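Local coordinates for hypothetical protein TT1823 (Thermus thermophilus, PDB 1ZPW), which belongs to the Cas2 family of CRISPR-associated, divalent-cation-dependent endoribonucleases and probably serves, with Cas1, in adaptive immunity against mobile genetic elements, at residues K3-V8 with E38-E43. Residues are numbered along the deposited sequence; the frame is centred on the assembly and turned at random.
Sequences KRLYAV and ECYLDE
R4 pairs with L41, and Y6 with C39, each through two backbone hydrogen bonds, joining antiparallel strands 4-11 and 36-41 at the middle of the ferredoxin-like Cas2 sheet. C39 N to Y6 O, 3.0 Å, is the straightest at 169°; R4 N lies 2.9 Å from L41 O. The non-hydrogen-bonded pair L5-Y40 lies between them, A7-E38 follows beyond Y6-C39, and Y40 CA sends a C-H toward R4 O, 3.3 Å off.

On the face bearing L5 and Y40, the Y40 ring is gripped from both sides. K3 NZ stands over one side of the ring, 4.6 Å from its centroid, in a cation-pi contact, while L5 CD1 makes a CH-pi contact with the opposite side. CD1 of L5 also rests on E38 CB, 3.9 Å away, its branch set by a chi1 of 175°, which turns CG away from the backbone N, and a chi2 of 65°.

Apolar packing marks the reverse face. L41 CD1 meets Y6 CD1 at 3.7 Å, and V8 CG2 approaches C39 SG; L46 of helix 43-56 touches both Y6 and L41. Just past the strand, D42 N-caps that helix through L45 N.

One backbone ladder thus supports two chemistries: a greasy, helix-covered core and an outer tyrosine clasped between lysine and leucine.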
ATOM      1  N   LYS A   3       3.295 -12.468  -9.699  1.00 30.45           N
ATOM      2  CA  LYS A   3       2.976 -11.803  -8.421  1.00 28.02           C
ATOM      3  C   LYS A   3       4.174 -11.736  -7.465  1.00 26.87           C
ATOM      4  O   LYS A   3       4.977 -12.666  -7.320  1.00 26.44           O
ATOM      5  CB  LYS A   3       1.745 -12.405  -7.726  1.00 29.36           C
ATOM      6  CG  LYS A   3       2.046 -13.125  -6.414  1.00 27.96           C
ATOM      7  CD  LYS A   3       1.034 -14.226  -6.122  1.00 29.41           C
ATOM      8  CE  LYS A   3       0.631 -14.254  -4.663  1.00 28.65           C
ATOM      9  NZ  LYS A   3       0.846 -15.578  -4.012  1.00 25.11           N
ATOM     10  N   ARG A   4       4.306 -10.599  -6.815  1.00 23.26           N
ATOM     11  CA  ARG A   4       5.348 -10.452  -5.838  1.00 21.17           C
ATOM     12  C   ARG A   4       4.727  -9.664  -4.718  1.00 18.04           C
ATOM     13  O   ARG A   4       3.718  -8.992  -4.919  1.00 16.09           O
ATOM     14  CB  ARG A   4       6.479  -9.618  -6.404  1.00 22.47           C
ATOM     15  CG  ARG A   4       7.301 -10.211  -7.508  1.00 28.29           C
ATOM     16  CD  ARG A   4       8.243  -9.167  -8.121  1.00 35.08           C
ATOM     17  NE  ARG A   4       9.515  -9.039  -7.400  1.00 38.92           N
ATOM     18  CZ  ARG A   4       9.667  -8.523  -6.183  1.00 39.04           C
ATOM     19  NH1 ARG A   4       8.618  -8.085  -5.494  1.00 40.25           N
ATOM     20  NH2 ARG A   4      10.877  -8.458  -5.643  1.00 38.45           N
ATOM     21  N   LEU A   5       5.348  -9.739  -3.543  1.00 16.35           N
ATOM     22  CA  LEU A   5       4.931  -8.924  -2.394  1.00 14.77           C
ATOM     23  C   LEU A   5       5.434  -7.485  -2.524  1.00 14.14           C
ATOM     24  O   LEU A   5       6.601  -7.247  -2.859  1.00 13.46           O
ATOM     25  CB  LEU A   5       5.459  -9.525  -1.081  1.00 14.97           C
ATOM     26  CG  LEU A   5       5.221  -8.741   0.220  1.00 15.23           C
ATOM     27  CD1 LEU A   5       3.719  -8.676   0.496  1.00 16.74           C
ATOM     28  CD2 LEU A   5       5.947  -9.402   1.394  1.00 17.08           C
ATOM     29  N   TYR A   6       4.537  -6.539  -2.271  1.00 13.74           N
ATOM     30  CA  TYR A   6       4.918  -5.120  -2.189  1.00 13.20           C
ATOM     31  C   TYR A   6       4.471  -4.563  -0.864  1.00 13.24           C
ATOM     32  O   TYR A   6       3.385  -4.878  -0.374  1.00 14.02           O
ATOM     33  CB  TYR A   6       4.267  -4.291  -3.306  1.00 13.41           C
ATOM     34  CG  TYR A   6       4.766  -4.602  -4.698  1.00 13.31           C
ATOM     35  CD1 TYR A   6       4.318  -5.748  -5.383  1.00 15.24           C
ATOM     36  CD2 TYR A   6       5.657  -3.733  -5.339  1.00 13.69           C
ATOM     37  CE1 TYR A   6       4.799  -6.031  -6.668  1.00 15.69           C
ATOM     38  CE2 TYR A   6       6.121  -4.010  -6.632  1.00 14.97           C
ATOM     39  CZ  TYR A   6       5.664  -5.150  -7.276  1.00 16.21           C
ATOM     40  OH  TYR A   6       6.128  -5.427  -8.547  1.00 21.26           O
ATOM     41  N   ALA A   7       5.310  -3.714  -0.269  1.00 11.76           N
ATOM     42  CA  ALA A   7       4.882  -2.913   0.878  1.00 10.64           C
ATOM     43  C   ALA A   7       4.441  -1.570   0.320  1.00 11.07           C
ATOM     44  O   ALA A   7       5.165  -0.932  -0.455  1.00 11.02           O
ATOM     45  CB  ALA A   7       6.022  -2.710   1.874  1.00  9.97           C
ATOM     46  N   VAL A   8       3.244  -1.150   0.697  1.00 11.18           N
ATOM     47  CA  VAL A   8       2.692   0.101   0.160  1.00 11.16           C
ATOM     48  C   VAL A   8       2.496   1.030   1.346  1.00 11.36           C
ATOM     49  O   VAL A   8       1.639   0.764   2.183  1.00 10.88           O
ATOM     50  CB  VAL A   8       1.362  -0.115  -0.583  1.00 11.09           C
ATOM     51  CG1 VAL A   8       0.859   1.227  -1.129  1.00 12.31           C
ATOM     52  CG2 VAL A   8       1.551  -1.075  -1.735  1.00 12.19           C
ATOM     53  N   GLU A  38       0.216  -4.532   2.781  1.00 11.68           N
ATOM     54  CA  GLU A  38       0.993  -5.496   2.018  1.00 11.59           C
ATOM     55  C   GLU A  38       0.131  -6.035   0.914  1.00 12.34           C
ATOM     56  O   GLU A  38      -0.956  -6.540   1.190  1.00 13.31           O
ATOM     57  CB  GLU A  38       1.458  -6.641   2.914  1.00 13.09           C
ATOM     58  CG  GLU A  38       2.698  -6.235   3.707  1.00 11.99           C
ATOM     59  CD  GLU A  38       3.171  -7.291   4.694  1.00 16.62           C
ATOM     60  OE1 GLU A  38       2.659  -8.441   4.690  1.00 18.25           O
ATOM     61  OE2 GLU A  38       4.081  -6.981   5.487  1.00 15.91           O
ATOM     62  N   CYS A  39       0.637  -5.964  -0.312  1.00 12.18           N
ATOM     63  CA  CYS A  39      -0.149  -6.289  -1.510  1.00 12.85           C
ATOM     64  C   CYS A  39       0.636  -7.217  -2.411  1.00 13.86           C
ATOM     65  O   CYS A  39       1.793  -6.980  -2.730  1.00 14.52           O
ATOM     66  CB  CYS A  39      -0.472  -5.002  -2.308  1.00 13.62           C
ATOM     67  SG  CYS A  39      -1.463  -3.793  -1.406  1.00 14.70           S
ATOM     68  N   TYR A  40      -0.020  -8.265  -2.895  1.00 14.46           N
ATOM     69  CA  TYR A  40       0.601  -9.111  -3.904  1.00 14.83           C
ATOM     70  C   TYR A  40       0.183  -8.626  -5.265  1.00 14.83           C
ATOM     71  O   TYR A  40      -1.011  -8.575  -5.555  1.00 16.63           O
ATOM     72  CB  TYR A  40       0.187 -10.587  -3.712  1.00 14.81           C
ATOM     73  CG  TYR A  40       1.001 -11.207  -2.617  1.00 14.66           C
ATOM     74  CD1 TYR A  40       2.263 -11.731  -2.893  1.00 16.34           C
ATOM     75  CD2 TYR A  40       0.544 -11.207  -1.329  1.00 17.87           C
ATOM     76  CE1 TYR A  40       3.042 -12.279  -1.897  1.00 19.88           C
ATOM     77  CE2 TYR A  40       1.328 -11.732  -0.304  1.00 19.71           C
ATOM     78  CZ  TYR A  40       2.566 -12.267  -0.613  1.00 18.72           C
ATOM     79  OH  TYR A  40       3.351 -12.800   0.391  1.00 23.40           O
ATOM     80  N   LEU A  41       1.149  -8.219  -6.076  1.00 14.84           N
ATOM     81  CA  LEU A  41       0.851  -7.565  -7.360  1.00 16.45           C
ATOM     82  C   LEU A  41       1.716  -8.140  -8.442  1.00 18.12           C
ATOM     83  O   LEU A  41       2.895  -8.508  -8.212  1.00 18.90           O
ATOM     84  CB  LEU A  41       1.128  -6.046  -7.301  1.00 15.12           C
ATOM     85  CG  LEU A  41       0.448  -5.269  -6.160  1.00 14.59           C
ATOM     86  CD1 LEU A  41       1.152  -3.907  -5.948  1.00 15.02           C
ATOM     87  CD2 LEU A  41      -1.034  -5.143  -6.339  1.00 14.91           C
ATOM     88  N   ASP A  42       1.156  -8.196  -9.642  1.00 20.43           N
ATOM     89  CA  ASP A  42       2.004  -8.333 -10.811  1.00 22.13           C
ATOM     90  C   ASP A  42       2.004  -7.003 -11.571  1.00 23.25           C
ATOM     91  O   ASP A  42       1.438  -6.011 -11.096  1.00 22.52           O
ATOM     92  CB  ASP A  42       1.534  -9.504 -11.688  1.00 22.13           C
ATOM     93  CG  ASP A  42       0.102  -9.372 -12.124  1.00 24.80           C
ATOM     94  OD1 ASP A  42      -0.438 -10.389 -12.620  1.00 27.79           O
ATOM     95  OD2 ASP A  42      -0.585  -8.314 -12.023  1.00 22.65           O
ATOM     96  N   GLU A  43       2.654  -6.961 -12.735  1.00 23.88           N
ATOM     97  CA  GLU A  43       2.726  -5.721 -13.493  1.00 24.95           C
ATOM     98  C   GLU A  43       1.360  -5.088 -13.747  1.00 23.55           C
ATOM     99  O   GLU A  43       1.200  -3.878 -13.574  1.00 22.87           O
ATOM    100  CB  GLU A  43       3.490  -5.908 -14.813  1.00 26.04           C
ATOM    101  CG  GLU A  43       4.398  -4.723 -15.123  1.00 31.58           C
ATOM    102  CD  GLU A  43       5.439  -4.462 -14.030  1.00 38.23           C
ATOM    103  OE1 GLU A  43       5.661  -3.271 -13.661  1.00 39.59           O
ATOM    104  OE2 GLU A  43       6.041  -5.449 -13.536  1.00 42.28           O
TER